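Local coordinates for PhiRv1 phage protein (Mycobacterium tuberculosis, PDB 6LG3) that probably acts as a bacterial toxin of prophage origin that, as EST12, activates a RACK1-NLRP3-gasdermin D pyroptosis pathway, at residues His11-Gln16 with Val59-Asp64; Glu49-Glu54 with Ala63-Leu68. One frame throughout, in Å; residues are numbered along the deposited sequence.

Overall arrangement
Read from the N terminus, the chain enters helix 4-22, whose middle turns supply H11-Q16, passes through helix 26-39, and then lays down an antiparallel sheet in the order 42-46, 50-55, 58-64 before ending in helix 65-73. Contact 1 closes the wider loop, bringing strand 58-64 back onto the first helix across 42 intervening residues. The two loops overlap: contact 2 starts inside that of contact 1 and ends beyond it at L68, with A63 and D64 shared. Contact 2 pairs the open end of hairpin 50-55/58-64 and ties it to the start of helix 65-73. The two meet directly, through main-chain pairing of L60 and V61 with L53 and through A14 packing on L53.

Contact 1: residues His11-Gln16 with Val59-Asp64; sequences HELAVQ and VLVHAD
V61 points its forked side chain at the helix, CG2 settling mainly on A14 while still brushing the L13 main chain, and CG1 going to the L13 side chain. V61 CG2 sits tightly on the helix backbone, 3.4 Å from A14 CA and 3.8 Å from A14 CB. V61 CG1 stands 3.9 Å from L13 CB and equally near L13 CD1, with the two side chains crossing at about a right angle. V61 is placed for this by its first torsion: CG1 is anti to the backbone N (chi1 180°), which leaves CG2 on the N side of the residue. Weaker apolar touches extend the contact both ways along the strand, A63 CB to L13 CD1 and L60 CD1 to A14 CB, each pair 4.5 Å apart. L60 and V61 both face L53 of strand 50-55, a classic beta bulge, and both direct their side chains toward the helix. The helix and strand segments run at 129° to each other, their axes 7.6 Å apart at closest approach. Helix 4-22 packs on one face of the antiparallel sheet through M10 and V17, which also touch V61, and A14, which reaches L53, while L60 extends to L33 of helix 26-39.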
loop_
_atom_site.group_PDB
_atom_site.type_symbol
_atom_site.label_atom_id
_atom_site.label_comp_id
_atom_site.label_asym_id
_atom_site.label_seq_id
_atom_site.Cartn_x
_atom_site.Cartn_y
_atom_site.Cartn_z
ATOM N N HIS A 11 -1.260 2.819 1.290
ATOM C CA HIS A 11 0.032 3.437 1.004
ATOM C C HIS A 11 0.849 3.627 2.279
ATOM O O HIS A 11 2.066 3.391 2.283
ATOM C CB HIS A 11 -0.168 4.772 0.288
ATOM C CG HIS A 11 1.089 5.340 -0.292
ATOM N ND1 HIS A 11 1.533 5.023 -1.560
ATOM C CD2 HIS A 11 2.000 6.199 0.223
ATOM C CE1 HIS A 11 2.660 5.668 -1.802
ATOM N NE2 HIS A 11 2.965 6.387 -0.736
ATOM N N GLU A 12 0.198 4.041 3.376
ATOM C CA GLU A 12 0.927 4.201 4.632
ATOM C C GLU A 12 1.486 2.868 5.121
ATOM O O GLU A 12 2.651 2.789 5.552
ATOM C CB GLU A 12 0.021 4.843 5.683
ATOM C CG GLU A 12 -0.464 6.234 5.277
ATOM C CD GLU A 12 -1.476 6.829 6.252
ATOM O OE1 GLU A 12 -2.157 7.813 5.879
ATOM O OE2 GLU A 12 -1.592 6.318 7.390
ATOM N N LEU A 13 0.681 1.800 5.034
ATOM C CA LEU A 13 1.170 0.466 5.373
ATOM C C LEU A 13 2.346 0.052 4.483
ATOM O O LEU A 13 3.272 -0.628 4.945
ATOM C CB LEU A 13 0.040 -0.555 5.254
ATOM C CG LEU A 13 -1.190 -0.367 6.145
ATOM C CD1 LEU A 13 -2.206 -1.448 5.818
ATOM C CD2 LEU A 13 -0.788 -0.437 7.601
ATOM N N ALA A 14 2.312 0.423 3.198
ATOM C CA ALA A 14 3.426 0.071 2.316
ATOM C C ALA A 14 4.698 0.811 2.704
ATOM O O ALA A 14 5.786 0.220 2.706
ATOM C CB ALA A 14 3.063 0.356 0.862
ATOM N N VAL A 15 4.583 2.100 3.039
ATOM C CA VAL A 15 5.741 2.846 3.531
ATOM C C VAL A 15 6.328 2.161 4.759
ATOM O O VAL A 15 7.552 2.017 4.880
ATOM C CB VAL A 15 5.352 4.308 3.822
ATOM C CG1 VAL A 15 6.491 5.054 4.505
ATOM C CG2 VAL A 15 4.941 5.012 2.540
ATOM N N GLN A 16 5.462 1.710 5.683
ATOM C CA GLN A 16 5.948 0.985 6.859
ATOM C C GLN A 16 6.679 -0.294 6.468
ATOM O O GLN A 16 7.711 -0.635 7.064
ATOM C CB GLN A 16 4.788 0.651 7.805
ATOM C CG GLN A 16 4.143 1.854 8.447
ATOM C CD GLN A 16 2.992 1.463 9.367
ATOM O OE1 GLN A 16 1.905 2.042 9.306
ATOM N NE2 GLN A 16 3.228 0.473 10.222
ATOM N N VAL A 59 3.785 -8.354 -4.033
ATOM C CA VAL A 59 2.837 -7.836 -3.052
ATOM C C VAL A 59 3.602 -7.291 -1.859
ATOM O O VAL A 59 4.281 -8.039 -1.142
ATOM C CB VAL A 59 1.843 -8.918 -2.616
ATOM C CG1 VAL A 59 0.928 -8.352 -1.520
ATOM C CG2 VAL A 59 1.033 -9.412 -3.804
ATOM N N LEU A 60 3.498 -5.982 -1.635
ATOM C CA LEU A 60 4.078 -5.369 -0.451
ATOM C C LEU A 60 3.134 -5.443 0.741
ATOM O O LEU A 60 3.591 -5.634 1.874
ATOM C CB LEU A 60 4.427 -3.906 -0.721
ATOM C CG LEU A 60 5.715 -3.580 -1.479
ATOM C CD1 LEU A 60 5.859 -2.079 -1.612
ATOM C CD2 LEU A 60 6.929 -4.164 -0.793
ATOM N N VAL A 61 1.827 -5.279 0.509
ATOM C CA VAL A 61 0.855 -5.195 1.599
ATOM C C VAL A 61 -0.369 -6.018 1.241
ATOM O O VAL A 61 -0.873 -5.934 0.118
ATOM C CB VAL A 61 0.417 -3.738 1.882
ATOM C CG1 VAL A 61 -0.609 -3.678 3.034
ATOM C CG2 VAL A 61 1.607 -2.848 2.171
ATOM N N HIS A 62 -0.874 -6.792 2.196
ATOM C CA HIS A 62 -2.240 -7.277 2.077
ATOM C C HIS A 62 -2.959 -7.038 3.396
ATOM O O HIS A 62 -2.372 -7.181 4.474
ATOM C CB HIS A 62 -2.316 -8.751 1.649
ATOM C CG HIS A 62 -1.705 -9.711 2.615
ATOM N ND1 HIS A 62 -2.409 -10.251 3.670
ATOM C CD2 HIS A 62 -0.469 -10.264 2.663
ATOM C CE1 HIS A 62 -1.626 -11.077 4.341
ATOM N NE2 HIS A 62 -0.444 -11.104 3.750
ATOM N N ALA A 63 -4.208 -6.604 3.300
ATOM C CA ALA A 63 -4.989 -6.259 4.479
ATOM C C ALA A 63 -6.404 -6.794 4.318
ATOM O O ALA A 63 -6.986 -6.700 3.239
ATOM C CB ALA A 63 -5.028 -4.742 4.701
ATOM N N ASP A 64 -6.947 -7.355 5.391
ATOM C CA ASP A 64 -8.345 -7.754 5.392
ATOM C C ASP A 64 -9.231 -6.567 5.031
ATOM O O ASP A 64 -9.007 -5.451 5.497
ATOM C CB ASP A 64 -8.712 -8.277 6.777
ATOM C CG ASP A 64 -10.173 -8.579 6.905
ATOM O OD1 ASP A 64 -10.867 -7.776 7.539
ATOM O OD2 ASP A 64 -10.602 -9.622 6.379
#

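Contact 2: residues Glu49-Glu54 with Ala63-Leu68; sequences ENAYLE and ADRDWL
R65 leaves the helix start with CG beside its backbone N (chi1 -72°), then bends at chi2 and chi3, and this folded course lays its methylenes over the N50-A51 main chain. R65 CG comes 3.4 Å from N50 N, R65 CD packs 3.9 Å from A51 CB, and N50 O lies at the edge of the guanidinium, near its plane. D64 CG stands anti to the backbone N (chi1 174°), which brings D64 OD1 within 2.8 Å of W67 N. The amide approaches OD1 from its anti side, somewhat out of the carboxylate plane. D64 is thereby the N-cap residue of helix 65-73, at the end of strand 58-64 and of a beta hairpin. A51 and A63 form an antiparallel hydrogen-bonded pair, A51 N giving an almost straight bond to A63 O (2.8 Å) and A63 N answering to A51 O; N50 and D64 follow as a non-hydrogen-bonded pair whose side chains diverge. Beyond the last strand pair, R65 N still donates to E49 O, over 3.0 Å, linking the first turn of the helix to the loop residue just before strand 50-55. One water donates to both E49 O and D64 OD2 and accepts from D66 N, tying the capping carboxylate to the loop through its second oxygen. On the buried side, L68 CD2 rests 3.7 Å from A51 CB, and M10 of helix 4-22 touches both residues. At the start of strand 50-55, D47 OD1 receives the amides of E49 and N50.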
loop_
_atom_site.group_PDB
_atom_site.type_symbol
_atom_site.label_atom_id
_atom_site.label_comp_id
_atom_site.label_asym_id
_atom_site.label_seq_id
_atom_site.Cartn_x
_atom_site.Cartn_y
_atom_site.Cartn_z
ATOM N N GLU A 49 -12.310 -10.455 -0.028
ATOM C CA GLU A 49 -11.660 -10.766 1.236
ATOM C C GLU A 49 -10.531 -9.807 1.594
ATOM O O GLU A 49 -10.433 -9.394 2.754
ATOM C CB GLU A 49 -11.108 -12.199 1.209
ATOM C CG GLU A 49 -12.039 -13.262 1.793
ATOM C CD GLU A 49 -12.968 -13.872 0.753
ATOM O OE1 GLU A 49 -13.879 -14.615 1.154
ATOM O OE2 GLU A 49 -12.781 -13.608 -0.452
ATOM N N ASN A 50 -9.681 -9.423 0.638
ATOM C CA ASN A 50 -8.461 -8.704 0.970
ATOM C C ASN A 50 -8.226 -7.562 -0.006
ATOM O O ASN A 50 -8.726 -7.558 -1.133
ATOM C CB ASN A 50 -7.246 -9.641 0.947
ATOM C CG ASN A 50 -7.497 -10.932 1.687
ATOM O OD1 ASN A 50 -7.942 -11.918 1.095
ATOM N ND2 ASN A 50 -7.242 -10.932 2.988
ATOM N N ALA A 51 -7.423 -6.602 0.442
ATOM C CA ALA A 51 -6.820 -5.580 -0.400
ATOM C C ALA A 51 -5.325 -5.855 -0.499
ATOM O O ALA A 51 -4.720 -6.404 0.428
ATOM C CB ALA A 51 -7.066 -4.181 0.175
ATOM N N TYR A 52 -4.732 -5.477 -1.637
ATOM C CA TYR A 52 -3.320 -5.703 -1.896
ATOM C C TYR A 52 -2.700 -4.465 -2.519
ATOM O O TYR A 52 -3.325 -3.790 -3.348
ATOM C CB TYR A 52 -3.089 -6.881 -2.847
ATOM C CG TYR A 52 -3.969 -8.080 -2.592
ATOM C CD1 TYR A 52 -5.277 -8.111 -3.060
ATOM C CD2 TYR A 52 -3.488 -9.188 -1.910
ATOM C CE1 TYR A 52 -6.083 -9.191 -2.841
ATOM C CE2 TYR A 52 -4.292 -10.288 -1.692
ATOM C CZ TYR A 52 -5.593 -10.281 -2.161
ATOM O OH TYR A 52 -6.423 -11.368 -1.953
ATOM N N LEU A 53 -1.464 -4.186 -2.111
ATOM C CA LEU A 53 -0.620 -3.180 -2.743
ATOM C C LEU A 53 0.615 -3.905 -3.252
ATOM O O LEU A 53 1.367 -4.504 -2.457
ATOM C CB LEU A 53 -0.245 -2.047 -1.778
ATOM C CG LEU A 53 0.538 -0.857 -2.366
ATOM C CD1 LEU A 53 0.248 0.413 -1.574
ATOM C CD2 LEU A 53 2.036 -1.127 -2.377
ATOM N N GLU A 54 0.783 -3.869 -4.576
ATOM C CA GLU A 54 1.889 -4.479 -5.303
ATOM C C GLU A 54 2.819 -3.410 -5.849
ATOM O O GLU A 54 2.361 -2.385 -6.369
ATOM C CB GLU A 54 1.418 -5.287 -6.509
ATOM C CG GLU A 54 0.563 -6.471 -6.296
ATOM C CD GLU A 54 0.316 -7.184 -7.621
ATOM O OE1 GLU A 54 0.904 -6.752 -8.641
ATOM O OE2 GLU A 54 -0.454 -8.165 -7.646
ATOM N N ALA A 63 -4.208 -6.604 3.300
ATOM C CA ALA A 63 -4.989 -6.259 4.479
ATOM C C ALA A 63 -6.404 -6.794 4.318
ATOM O O ALA A 63 -6.986 -6.700 3.239
ATOM C CB ALA A 63 -5.028 -4.742 4.701
ATOM N N ASP A 64 -6.947 -7.355 5.391
ATOM C CA ASP A 64 -8.345 -7.754 5.392
ATOM C C ASP A 64 -9.231 -6.567 5.031
ATOM O O ASP A 64 -9.007 -5.451 5.497
ATOM C CB ASP A 64 -8.712 -8.277 6.777
ATOM C CG ASP A 64 -10.173 -8.579 6.905
ATOM O OD1 ASP A 64 -10.867 -7.776 7.539
ATOM O OD2 ASP A 64 -10.602 -9.622 6.379
ATOM N N ARG A 65 -10.243 -6.804 4.183
ATOM C CA ARG A 65 -11.062 -5.691 3.690
ATOM C C ARG A 65 -11.926 -5.077 4.792
ATOM O O ARG A 65 -12.140 -3.861 4.804
ATOM C CB ARG A 65 -11.955 -6.143 2.529
ATOM C CG ARG A 65 -11.223 -6.414 1.214
ATOM C CD ARG A 65 -10.829 -5.144 0.464
ATOM N NE ARG A 65 -11.954 -4.258 0.170
ATOM C CZ ARG A 65 -12.564 -4.173 -1.010
ATOM N NH1 ARG A 65 -12.186 -4.949 -2.019
ATOM N NH2 ARG A 65 -13.570 -3.326 -1.178
ATOM N N ASP A 66 -12.477 -5.896 5.694
ATOM C CA ASP A 66 -13.242 -5.346 6.817
ATOM C C ASP A 66 -12.350 -4.518 7.732
ATOM O O ASP A 66 -12.730 -3.422 8.163
ATOM C CB ASP A 66 -13.919 -6.468 7.608
ATOM C CG ASP A 66 -15.042 -7.130 6.835
ATOM O OD1 ASP A 66 -15.270 -8.340 7.032
ATOM O OD2 ASP A 66 -15.695 -6.438 6.024
ATOM N N TRP A 67 -11.160 -5.033 8.055
ATOM C CA TRP A 67 -10.221 -4.264 8.866
ATOM C C TRP A 67 -9.847 -2.953 8.177
ATOM O O TRP A 67 -9.798 -1.892 8.820
ATOM C CB TRP A 67 -8.977 -5.113 9.153
ATOM C CG TRP A 67 -7.916 -4.419 9.966
ATOM C CD1 TRP A 67 -7.744 -4.487 11.313
ATOM C CD2 TRP A 67 -6.881 -3.557 9.470
ATOM N NE1 TRP A 67 -6.668 -3.717 11.694
ATOM C CE2 TRP A 67 -6.122 -3.138 10.577
ATOM C CE3 TRP A 67 -6.526 -3.102 8.197
ATOM C CZ2 TRP A 67 -5.029 -2.282 10.453
ATOM C CZ3 TRP A 67 -5.433 -2.248 8.073
ATOM C CH2 TRP A 67 -4.702 -1.849 9.192
ATOM N N LEU A 68 -9.583 -3.003 6.867
ATOM C CA LEU A 68 -9.189 -1.801 6.139
ATOM C C LEU A 68 -10.328 -0.788 6.089
ATOM O O LEU A 68 -10.107 0.418 6.248
ATOM C CB LEU A 68 -8.749 -2.166 4.719
ATOM C CG LEU A 68 -8.164 -1.036 3.869
ATOM C CD1 LEU A 68 -6.814 -0.628 4.397
ATOM C CD2 LEU A 68 -8.059 -1.460 2.412
HETATM O O HOH W 1 -12.624 -8.838 4.926
#